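Local coordinates for Arf-GAP (Mus musculus, PDB 5C79), which activates the GTPase of Arf1 in a phosphatidylinositol 4,5-bisphosphate-dependent manner and binds that lipid through the PH domain described here, at residues A[39-44]-A[115-120]; A[54-59]-A[109-114]; A[97-102]-A[120-125]. All blocks are in the same frame, centred on the assembly; numbering follows the deposited sequence.

Contact 1 (A[39-44]-A[115-120])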
loop_
_atom_site.group_PDB
_atom_site.type_symbol
_atom_site.label_atom_id
_atom_site.label_comp_id
_atom_site.label_asym_id
_atom_site.label_seq_id
_atom_site.Cartn_x
_atom_site.Cartn_y
_atom_site.Cartn_z
ATOM N N SER A 39 0.898 -6.689 -11.281
ATOM C CA SER A 39 1.713 -6.685 -10.064
ATOM C C SER A 39 2.491 -5.383 -9.835
ATOM O O SER A 39 3.261 -5.300 -8.876
ATOM C CB SER A 39 2.699 -7.859 -10.107
ATOM O OG SER A 39 3.530 -7.774 -11.254
ATOM N N GLU A 40 2.279 -4.393 -10.712
ATOM C CA GLU A 40 2.844 -3.060 -10.603
ATOM C C GLU A 40 1.744 -2.016 -10.662
ATOM O O GLU A 40 0.725 -2.213 -11.338
ATOM C CB GLU A 40 3.823 -2.798 -11.753
ATOM C CG GLU A 40 4.997 -3.732 -11.797
ATOM C CD GLU A 40 5.941 -3.491 -12.975
ATOM O OE1 GLU A 40 5.692 -2.615 -13.813
ATOM O OE2 GLU A 40 6.947 -4.217 -13.068
ATOM N N LYS A 41 1.938 -0.916 -9.937
ATOM C CA LYS A 41 1.015 0.202 -9.945
ATOM C C LYS A 41 1.747 1.467 -9.477
ATOM O O LYS A 41 2.535 1.417 -8.528
ATOM C CB LYS A 41 -0.169 -0.067 -9.018
ATOM C CG LYS A 41 -1.273 0.980 -9.013
ATOM C CD LYS A 41 -2.436 0.522 -8.171
ATOM C CE LYS A 41 -3.513 1.562 -8.031
ATOM N NZ LYS A 41 -4.269 1.734 -9.309
ATOM N N LYS A 42 1.429 2.594 -10.123
ATOM C CA LYS A 42 1.896 3.922 -9.714
ATOM C C LYS A 42 0.664 4.709 -9.364
ATOM O O LYS A 42 -0.290 4.765 -10.152
ATOM C CB LYS A 42 2.620 4.617 -10.868
ATOM C CG LYS A 42 3.874 3.886 -11.331
ATOM C CD LYS A 42 4.555 4.625 -12.471
ATOM C CE LYS A 42 5.723 3.831 -13.027
ATOM N NZ LYS A 42 6.351 4.573 -14.152
ATOM N N GLY A 43 0.664 5.337 -8.206
ATOM C CA GLY A 43 -0.468 6.160 -7.852
ATOM C C GLY A 43 -0.273 6.922 -6.561
ATOM O O GLY A 43 0.839 7.313 -6.206
ATOM N N PHE A 44 -1.379 7.106 -5.879
ATOM C CA PHE A 44 -1.422 7.781 -4.588
ATOM C C PHE A 44 -2.269 6.979 -3.623
ATOM O O PHE A 44 -3.206 6.284 -3.998
ATOM C CB PHE A 44 -2.017 9.168 -4.771
ATOM C CG PHE A 44 -1.192 10.064 -5.645
ATOM C CD1 PHE A 44 -1.390 10.105 -7.027
ATOM C CD2 PHE A 44 -0.222 10.849 -5.094
ATOM C CE1 PHE A 44 -0.608 10.936 -7.827
ATOM C CE2 PHE A 44 0.560 11.681 -5.880
ATOM C CZ PHE A 44 0.367 11.710 -7.249
ATOM N N GLU A 115 -13.842 2.586 -3.821
ATOM C CA GLU A 115 -14.043 1.115 -3.890
ATOM C C GLU A 115 -13.154 0.435 -4.926
ATOM O O GLU A 115 -12.423 -0.520 -4.632
ATOM C CB GLU A 115 -15.545 0.759 -4.185
ATOM C CG GLU A 115 -16.451 1.814 -4.873
ATOM C CD GLU A 115 -16.412 1.773 -6.401
ATOM O OE1 GLU A 115 -15.663 2.596 -6.980
ATOM O OE2 GLU A 115 -17.114 0.912 -7.023
ATOM N N GLN A 116 -13.230 0.949 -6.129
ATOM C CA GLN A 116 -12.518 0.376 -7.260
ATOM C C GLN A 116 -10.979 0.542 -7.126
ATOM O O GLN A 116 -10.214 -0.378 -7.435
ATOM C CB GLN A 116 -13.019 0.991 -8.564
ATOM C CG GLN A 116 -14.415 0.496 -8.984
ATOM C CD GLN A 116 -14.385 -0.592 -10.057
ATOM O OE1 GLN A 116 -13.567 -1.518 -10.001
ATOM N NE2 GLN A 116 -15.286 -0.484 -11.049
ATOM N N ASP A 117 -10.529 1.720 -6.713
ATOM C CA ASP A 117 -9.066 1.888 -6.499
ATOM C C ASP A 117 -8.559 1.101 -5.311
ATOM O O ASP A 117 -7.423 0.647 -5.341
ATOM C CB ASP A 117 -8.565 3.330 -6.451
ATOM C CG ASP A 117 -7.150 3.459 -7.049
ATOM O OD1 ASP A 117 -6.843 2.853 -8.131
ATOM O OD2 ASP A 117 -6.314 4.142 -6.489
ATOM N N TYR A 118 -9.395 0.942 -4.283
ATOM C CA TYR A 118 -9.143 0.020 -3.155
ATOM C C TYR A 118 -8.924 -1.407 -3.664
ATOM O O TYR A 118 -7.944 -2.039 -3.309
ATOM C CB TYR A 118 -10.294 0.084 -2.131
ATOM C CG TYR A 118 -10.535 -1.047 -1.152
ATOM C CD1 TYR A 118 -11.378 -2.114 -1.483
ATOM C CD2 TYR A 118 -9.966 -1.041 0.138
ATOM C CE1 TYR A 118 -11.626 -3.132 -0.575
ATOM C CE2 TYR A 118 -10.236 -2.045 1.046
ATOM C CZ TYR A 118 -11.052 -3.091 0.683
ATOM O OH TYR A 118 -11.331 -4.095 1.567
ATOM N N ILE A 119 -9.820 -1.880 -4.525
ATOM C CA ILE A 119 -9.700 -3.235 -5.107
ATOM C C ILE A 119 -8.399 -3.334 -5.908
ATOM O O ILE A 119 -7.679 -4.316 -5.782
ATOM C CB ILE A 119 -10.905 -3.640 -5.980
ATOM C CG1 ILE A 119 -12.134 -3.909 -5.095
ATOM C CG2 ILE A 119 -10.633 -4.917 -6.775
ATOM C CD1 ILE A 119 -12.003 -5.029 -4.081
ATOM N N ALA A 120 -8.103 -2.308 -6.688
ATOM C CA ALA A 120 -6.882 -2.249 -7.486
ATOM C C ALA A 120 -5.626 -2.312 -6.644
ATOM O O ALA A 120 -4.752 -3.181 -6.878
ATOM C CB ALA A 120 -6.860 -1.027 -8.357
HETATM O O HOH W 1 -5.961 5.778 -4.090
HETATM O O HOH W 2 -3.923 5.398 -7.237
#
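OD2 of Asp117 is gripped by two waters, while the other oxygen of the same carboxylate, OD1, takes the ammonium NZ of Lys41 in a salt bridge of 3.0 Å. In this PH domain the pair ties the first strand of the sheet, 41-48, to the first turn of the C-terminal helix, 115-135. Lys41 reaches the helix because its CG stands anti to the backbone N (chi1 -175°) and the chain runs straight on to CE, bending only at its last torsion. There NZ meets OD1 on the syn side, 20° out of the carboxylate plane; NZ also lies 3.9 Å from CB of Ala120, one helical turn beyond Asp117. Trp121, further along the helix, adds a cation-pi contact to the same lysine, so its charge has two partners. The ammonium would probably favour the ionised form of Asp117. The second oxygen works through solvent and bridges back to the strand backbone at Phe44. One water donates to Asp117 OD2 at 2.8 Å and accepts only a weak, long bond from Phe44 N; the other donates at 2.9 Å to Asp117 OD2 and at 2.8 Å to Phe44 O.

Contact 2 (A[54-59]-A[109-114]). With PBU ((2R)-3-{[(R)-hydroxy{[(1R,2R,3S,4R,5R,6S)-2,3,6-trihydroxy-4,5-bis(phosphonooxy)cyclohexyl]oxy}phosphoryl]oxy}propane-1 ,2-diyl dibutanoate), chain C.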
loop_
_atom_site.group_PDB
_atom_site.type_symbol
_atom_site.label_atom_id
_atom_site.label_comp_id
_atom_site.label_asym_id
_atom_site.label_seq_id
_atom_site.Cartn_x
_atom_site.Cartn_y
_atom_site.Cartn_z
ATOM N N LYS A 54 -4.267 13.331 13.989
ATOM C CA LYS A 54 -4.469 12.153 13.144
ATOM C C LYS A 54 -5.291 12.592 11.912
ATOM O O LYS A 54 -6.523 12.751 11.975
ATOM C CB LYS A 54 -5.230 11.016 13.843
ATOM C CG LYS A 54 -4.510 9.985 14.734
ATOM C CD LYS A 54 -5.561 9.038 15.377
ATOM C CE LYS A 54 -5.223 7.556 15.586
ATOM N NZ LYS A 54 -4.287 7.155 16.711
ATOM N N VAL A 55 -4.617 12.774 10.798
ATOM C CA VAL A 55 -5.305 13.116 9.551
ATOM C C VAL A 55 -4.804 12.270 8.392
ATOM O O VAL A 55 -3.662 11.831 8.374
ATOM C CB VAL A 55 -5.162 14.609 9.174
ATOM C CG1 VAL A 55 -5.896 15.465 10.191
ATOM C CG2 VAL A 55 -3.713 15.015 9.045
ATOM N N TRP A 56 -5.645 12.146 7.379
ATOM C CA TRP A 56 -5.247 11.465 6.156
ATOM C C TRP A 56 -4.369 12.405 5.324
ATOM O O TRP A 56 -4.727 13.589 5.147
ATOM C CB TRP A 56 -6.463 11.097 5.335
ATOM C CG TRP A 56 -7.301 10.020 5.923
ATOM C CD1 TRP A 56 -8.558 10.140 6.459
ATOM C CD2 TRP A 56 -6.944 8.638 6.056
ATOM N NE1 TRP A 56 -8.996 8.908 6.918
ATOM C CE2 TRP A 56 -8.037 7.967 6.653
ATOM C CE3 TRP A 56 -5.829 7.904 5.687
ATOM C CZ2 TRP A 56 -8.021 6.584 6.898
ATOM C CZ3 TRP A 56 -5.790 6.557 5.949
ATOM C CH2 TRP A 56 -6.867 5.898 6.574
ATOM N N GLN A 57 -3.252 11.895 4.848
ATOM C CA GLN A 57 -2.303 12.670 4.061
ATOM C C GLN A 57 -1.960 11.927 2.797
ATOM O O GLN A 57 -1.529 10.757 2.827
ATOM C CB GLN A 57 -1.026 12.998 4.851
ATOM C CG GLN A 57 -1.339 13.753 6.134
ATOM C CD GLN A 57 -0.124 14.104 6.949
ATOM O OE1 GLN A 57 0.655 13.253 7.332
ATOM N NE2 GLN A 57 0.013 15.387 7.264
ATOM N N ARG A 58 -2.125 12.604 1.664
ATOM C CA ARG A 58 -1.888 11.959 0.371
ATOM C C ARG A 58 -0.399 11.762 0.102
ATOM O O ARG A 58 0.413 12.696 0.204
ATOM C CB ARG A 58 -2.536 12.761 -0.769
ATOM C CG ARG A 58 -2.480 11.998 -2.077
ATOM C CD ARG A 58 -3.523 12.431 -3.064
ATOM N NE ARG A 58 -3.193 13.764 -3.519
ATOM C CZ ARG A 58 -4.046 14.562 -4.159
ATOM N NH1 ARG A 58 -5.319 14.187 -4.404
ATOM N NH2 ARG A 58 -3.631 15.763 -4.530
ATOM N N ARG A 59 -0.037 10.555 -0.277
ATOM C CA ARG A 59 1.341 10.218 -0.611
ATOM C C ARG A 59 1.466 9.484 -1.935
ATOM O O ARG A 59 0.627 8.655 -2.304
ATOM C CB ARG A 59 1.943 9.355 0.496
ATOM C CG ARG A 59 1.987 10.036 1.842
ATOM C CD ARG A 59 2.987 11.173 1.824
ATOM N NE ARG A 59 3.083 11.854 3.125
ATOM C CZ ARG A 59 2.534 13.034 3.448
ATOM N NH1 ARG A 59 1.771 13.730 2.616
ATOM N NH2 ARG A 59 2.749 13.537 4.671
ATOM N N HIS A 109 -1.673 2.778 7.948
ATOM C CA HIS A 109 -3.127 2.865 7.743
ATOM C C HIS A 109 -3.319 3.633 6.462
ATOM O O HIS A 109 -2.985 4.823 6.412
ATOM C CB HIS A 109 -3.857 3.579 8.872
ATOM C CG HIS A 109 -3.551 2.997 10.200
ATOM N ND1 HIS A 109 -3.925 1.715 10.538
ATOM C CD2 HIS A 109 -2.829 3.469 11.240
ATOM C CE1 HIS A 109 -3.496 1.440 11.755
ATOM N NE2 HIS A 109 -2.824 2.486 12.205
ATOM N N PHE A 110 -3.850 2.963 5.442
ATOM C CA PHE A 110 -4.041 3.578 4.129
ATOM C C PHE A 110 -5.514 3.720 3.808
ATOM O O PHE A 110 -6.352 2.997 4.345
ATOM C CB PHE A 110 -3.409 2.737 3.017
ATOM C CG PHE A 110 -1.899 2.722 3.015
ATOM C CD1 PHE A 110 -1.161 3.892 2.847
ATOM C CD2 PHE A 110 -1.201 1.524 3.162
ATOM C CE1 PHE A 110 0.213 3.862 2.797
ATOM C CE2 PHE A 110 0.177 1.485 3.122
ATOM C CZ PHE A 110 0.904 2.658 2.951
ATOM N N GLN A 111 -5.814 4.655 2.929
ATOM C CA GLN A 111 -7.149 4.759 2.317
ATOM C C GLN A 111 -7.007 5.051 0.844
ATOM O O GLN A 111 -6.263 5.961 0.437
ATOM C CB GLN A 111 -8.023 5.763 3.058
ATOM C CG GLN A 111 -9.456 5.796 2.579
ATOM C CD GLN A 111 -10.327 6.730 3.375
ATOM O OE1 GLN A 111 -10.700 7.812 2.910
ATOM N NE2 GLN A 111 -10.696 6.295 4.575
ATOM N N ALA A 112 -7.719 4.273 0.026
ATOM C CA ALA A 112 -7.773 4.530 -1.411
ATOM C C ALA A 112 -8.827 5.604 -1.722
ATOM O O ALA A 112 -9.656 5.947 -0.899
ATOM C CB ALA A 112 -8.116 3.249 -2.160
ATOM N N GLU A 113 -8.812 6.055 -2.965
ATOM C CA GLU A 113 -9.813 7.053 -3.452
ATOM C C GLU A 113 -11.271 6.617 -3.430
ATOM O O GLU A 113 -12.158 7.392 -3.050
ATOM C CB GLU A 113 -9.453 7.461 -4.872
ATOM C CG GLU A 113 -10.143 8.719 -5.404
ATOM C CD GLU A 113 -9.775 8.990 -6.856
ATOM O OE1 GLU A 113 -8.711 8.478 -7.331
ATOM O OE2 GLU A 113 -10.554 9.718 -7.521
ATOM N N ASP A 114 -11.513 5.410 -3.901
ATOM C CA ASP A 114 -12.821 4.791 -3.841
ATOM C C ASP A 114 -12.686 3.262 -3.802
ATOM O O ASP A 114 -11.569 2.768 -3.748
ATOM C CB ASP A 114 -13.669 5.259 -5.030
ATOM C CG ASP A 114 -13.024 4.985 -6.359
ATOM O OD1 ASP A 114 -12.151 4.101 -6.494
ATOM O OD2 ASP A 114 -13.412 5.679 -7.306
HETATM P P1 PBU C . 2.944 17.000 9.469
HETATM P P4 PBU C . 4.495 9.199 9.927
HETATM P P5 PBU C . 5.976 11.574 5.906
HETATM C "C3'" PBU C . 2.560 18.707 11.397
HETATM C "C2'" PBU C . 3.199 18.563 12.759
HETATM O "O2'" PBU C . 2.191 18.212 13.724
HETATM C "C1'" PBU C . 4.006 19.837 13.051
HETATM O "O1'" PBU C . 5.222 19.440 13.669
HETATM C C1 PBU C . 3.603 14.383 9.365
HETATM O O1 PBU C . 3.929 15.728 9.729
HETATM C C2 PBU C . 3.131 13.545 10.577
HETATM O O2 PBU C . 4.051 13.436 11.666
HETATM C C3 PBU C . 2.906 12.128 10.153
HETATM O O3 PBU C . 2.538 11.326 11.307
HETATM C C4 PBU C . 4.175 11.665 9.426
HETATM O O4 PBU C . 3.915 10.371 9.054
HETATM C C5 PBU C . 4.556 12.382 8.158
HETATM O O5 PBU C . 5.739 11.869 7.485
HETATM C C6 PBU C . 4.807 13.791 8.605
HETATM O O6 PBU C . 5.072 14.467 7.408
HETATM C C7 PBU C . 1.200 19.238 14.067
HETATM O O7 PBU C . 0.267 19.486 13.321
HETATM C C8 PBU C . 1.312 19.947 15.398
HETATM C C9 PBU C . 0.587 19.102 16.431
HETATM C C10 PBU C . 1.112 17.685 16.359
HETATM C C11 PBU C . 6.540 19.717 13.127
HETATM O O11 PBU C . 6.715 19.864 11.930
HETATM C C12 PBU C . 7.685 19.822 14.098
HETATM C C13 PBU C . 7.318 20.873 15.139
HETATM C C14 PBU C . 6.495 20.285 16.265
HETATM O O41 PBU C . 3.665 8.905 11.171
HETATM O O42 PBU C . 5.954 9.607 10.046
HETATM O O43 PBU C . 4.183 8.047 9.013
HETATM O O51 PBU C . 7.091 10.550 6.040
HETATM O O52 PBU C . 4.650 10.923 5.527
HETATM O O53 PBU C . 6.251 12.710 5.014
HETATM O OP1 PBU C . 3.462 18.098 10.484
HETATM O OP2 PBU C . 1.514 16.556 9.726
HETATM O OP3 PBU C . 3.281 17.693 8.175
HETATM O O HOH W 3 -12.018 7.495 6.714
#
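The indole of Trp56 carries Gln111 CB over one face of its six-membered ring, a CH-pi contact of 3.7 Å from CB to the ring centroid, 14° off the normal. At the indole edge, near the ring plane, His109 O lies 3.3 Å from CZ3, and Lys48 adds a cation-pi contact. The Gln111 chain crosses the tryptophan at about a right angle, its amide plane turned 41° from the indole. With Gln111 CG anti to the backbone N (chi1 -173°) and the chain extended beyond it, NE2 arrives 3.6 Å from Trp56 CZ2. That nitrogen donates to Ser98 OG and to a water 2.8 Å from NE2, which takes a weak bond from Trp56 NE1. In the PH-domain sheet, strands 56-64 and 106-111 flank strand 41-48, and Trp56 and Gln111 both touch Leu46 of that middle strand. Trp56 and Arg58 line one of two lipid sites; Gln57 and Arg59 belong to the other. Gln57 NE2 donates to OP2 of the phosphodiester of the bound diC4-PtdIns(4,5)P2. Gln57 CB lies over one face of the Arg59 guanidinium, toward its rim. The guanidinium edge meets the 5-phosphate: Arg59 NE donates to the lipid's O52 at 3.0 Å, and NH2 adds a weak, longer bond. Arg59 NH1 turns back to Arg58 O at 3.0 Å, coming from above the carbonyl plane, and this bond restrains the guanidinium.

Contact 3 (A[97-102]-A[120-125])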
loop_
_atom_site.group_PDB
_atom_site.type_symbol
_atom_site.label_atom_id
_atom_site.label_comp_id
_atom_site.label_asym_id
_atom_site.label_seq_id
_atom_site.Cartn_x
_atom_site.Cartn_y
_atom_site.Cartn_z
ATOM N N LYS A 97 -12.783 1.002 1.381
ATOM C CA LYS A 97 -11.747 1.953 0.908
ATOM C C LYS A 97 -10.457 1.975 1.718
ATOM O O LYS A 97 -9.410 2.376 1.171
ATOM C CB LYS A 97 -12.233 3.393 0.820
ATOM C CG LYS A 97 -13.319 3.663 -0.180
ATOM C CD LYS A 97 -13.400 5.146 -0.505
ATOM C CE LYS A 97 -13.803 5.999 0.690
ATOM N NZ LYS A 97 -13.861 7.439 0.278
ATOM N N SER A 98 -10.539 1.649 3.004
ATOM C CA SER A 98 -9.398 1.682 3.900
ATOM C C SER A 98 -8.772 0.302 3.980
ATOM O O SER A 98 -9.474 -0.705 3.990
ATOM C CB SER A 98 -9.761 2.118 5.309
ATOM O OG SER A 98 -10.381 3.408 5.282
ATOM N N PHE A 99 -7.454 0.268 4.108
ATOM C CA PHE A 99 -6.775 -0.974 4.469
ATOM C C PHE A 99 -5.516 -0.672 5.242
ATOM O O PHE A 99 -4.907 0.362 5.058
ATOM C CB PHE A 99 -6.431 -1.819 3.231
ATOM C CG PHE A 99 -5.512 -1.154 2.251
ATOM C CD1 PHE A 99 -5.987 -0.246 1.327
ATOM C CD2 PHE A 99 -4.146 -1.493 2.218
ATOM C CE1 PHE A 99 -5.109 0.341 0.392
ATOM C CE2 PHE A 99 -3.295 -0.929 1.296
ATOM C CZ PHE A 99 -3.768 -0.010 0.392
ATOM N N ASP A 100 -5.114 -1.623 6.079
ATOM C CA ASP A 100 -3.834 -1.563 6.733
ATOM C C ASP A 100 -2.796 -2.387 5.991
ATOM O O ASP A 100 -3.105 -3.439 5.409
ATOM C CB ASP A 100 -3.970 -2.094 8.159
ATOM C CG ASP A 100 -4.687 -1.152 9.082
ATOM O OD1 ASP A 100 -5.053 -0.031 8.675
ATOM O OD2 ASP A 100 -4.911 -1.576 10.247
ATOM N N LEU A 101 -1.563 -1.927 6.076
ATOM C CA LEU A 101 -0.382 -2.720 5.698
ATOM C C LEU A 101 0.501 -2.927 6.910
ATOM O O LEU A 101 1.130 -1.987 7.452
ATOM C CB LEU A 101 0.394 -2.061 4.565
ATOM C CG LEU A 101 1.489 -2.932 3.957
ATOM C CD1 LEU A 101 0.912 -4.128 3.224
ATOM C CD2 LEU A 101 2.289 -2.092 3.008
ATOM N N ILE A 102 0.493 -4.171 7.395
ATOM C CA ILE A 102 1.223 -4.540 8.598
ATOM C C ILE A 102 2.640 -4.920 8.176
ATOM O O ILE A 102 2.857 -5.877 7.435
ATOM C CB ILE A 102 0.553 -5.724 9.335
ATOM C CG1 ILE A 102 -0.918 -5.384 9.599
ATOM C CG2 ILE A 102 1.281 -6.008 10.645
ATOM C CD1 ILE A 102 -1.766 -6.574 9.987
ATOM N N ALA A 120 -8.103 -2.308 -6.688
ATOM C CA ALA A 120 -6.882 -2.249 -7.486
ATOM C C ALA A 120 -5.626 -2.312 -6.644
ATOM O O ALA A 120 -4.752 -3.181 -6.878
ATOM C CB ALA A 120 -6.860 -1.027 -8.357
ATOM N N TRP A 121 -5.532 -1.409 -5.657
ATOM C CA TRP A 121 -4.351 -1.436 -4.739
ATOM C C TRP A 121 -4.171 -2.776 -4.045
ATOM O O TRP A 121 -3.084 -3.366 -4.022
ATOM C CB TRP A 121 -4.426 -0.321 -3.697
ATOM C CG TRP A 121 -3.893 0.936 -4.205
ATOM C CD1 TRP A 121 -4.599 2.075 -4.539
ATOM C CD2 TRP A 121 -2.521 1.204 -4.492
ATOM N NE1 TRP A 121 -3.711 3.027 -5.042
ATOM C CE2 TRP A 121 -2.432 2.524 -4.982
ATOM C CE3 TRP A 121 -1.344 0.459 -4.351
ATOM C CZ2 TRP A 121 -1.193 3.099 -5.373
ATOM C CZ3 TRP A 121 -0.128 1.037 -4.725
ATOM C CH2 TRP A 121 -0.063 2.344 -5.210
ATOM N N ILE A 122 -5.236 -3.285 -3.451
ATOM C CA ILE A 122 -5.123 -4.536 -2.695
ATOM C C ILE A 122 -4.777 -5.717 -3.627
ATOM O O ILE A 122 -3.959 -6.570 -3.295
ATOM C CB ILE A 122 -6.366 -4.802 -1.875
ATOM C CG1 ILE A 122 -6.429 -3.775 -0.737
ATOM C CG2 ILE A 122 -6.316 -6.187 -1.255
ATOM C CD1 ILE A 122 -7.733 -3.799 0.020
ATOM N N SER A 123 -5.377 -5.729 -4.800
ATOM C CA SER A 123 -5.079 -6.784 -5.805
ATOM C C SER A 123 -3.616 -6.742 -6.264
ATOM O O SER A 123 -2.961 -7.789 -6.338
ATOM C CB SER A 123 -6.014 -6.650 -7.014
ATOM O OG SER A 123 -7.361 -6.917 -6.616
ATOM N N VAL A 124 -3.128 -5.541 -6.571
ATOM C CA VAL A 124 -1.745 -5.365 -7.019
ATOM C C VAL A 124 -0.768 -5.735 -5.907
ATOM O O VAL A 124 0.237 -6.434 -6.143
ATOM C CB VAL A 124 -1.471 -3.943 -7.529
ATOM C CG1 VAL A 124 0.023 -3.713 -7.732
ATOM C CG2 VAL A 124 -2.195 -3.681 -8.860
ATOM N N LEU A 125 -1.043 -5.273 -4.691
ATOM C CA LEU A 125 -0.176 -5.621 -3.549
ATOM C C LEU A 125 -0.104 -7.136 -3.347
ATOM O O LEU A 125 0.965 -7.712 -3.132
ATOM C CB LEU A 125 -0.660 -4.950 -2.273
ATOM C CG LEU A 125 -0.440 -3.422 -2.251
ATOM C CD1 LEU A 125 -1.244 -2.800 -1.115
ATOM C CD2 LEU A 125 1.028 -3.128 -2.069
#
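Phe99 takes the crowded position, its CG between the backbone N and the carbonyl carbon (chi1 61°), and this sends the ring from strand 98-103 toward helix 115-135. Ile122 answers with CG1 beside its own backbone N and CD1 carried onward in an extended chain, so that the branch reaches the phenyl group. Its CG1 lies over one face of the Phe99 ring, a CH-pi contact 4.2 Å from the centroid and 16° off the normal. The two side chains run antiparallel past one another, with Ile122 CD1 4.0 Å from Phe99 CB. At the far end, Leu125 CD1 approaches CE2 of Phe99 at 3.7 Å, while Trp121 CB touches its CZ at 4.2 Å. Both come in obliquely. The indole of Trp121 leads away from Phe99, toward Leu45 of strand 41-48 and Cys61 and Val63 of strand 56-64. No hydrogen bond joins the segments. Phe110 of the adjacent strand meets the Phe99 ring at a slant, and Val89 touches both Phe99 and Ile122. The short strand and helix segments run at 27° to each other, their axes 10.4 Å apart at closest. Such packing of the C-terminal helix against the bent antiparallel sheet, with the helical tryptophan in the core, is the hallmark of the PH-domain fold.

Contacts 1 and 3 share helix 115-135, and Ala120 belongs to both; their centres lie about 8 Å apart. Contact 2, whose centre is about 13 Å from that of contact 1 and 11 Å from that of contact 3, joins two strands of the same antiparallel sheet. Along the chain it is nested inside the loop closed by contact 1, whereas contact 3 crosses both others in sequence. Strand 106-111, used by contact 2, leads through the short turn 112-114 into the helix, and Ala112 packs on its first turn. In this PH domain, contact 3 packs the helix on the core, contact 1 pins its first turn to strand 41-48, and contact 2 lies beside the phosphoinositide sites.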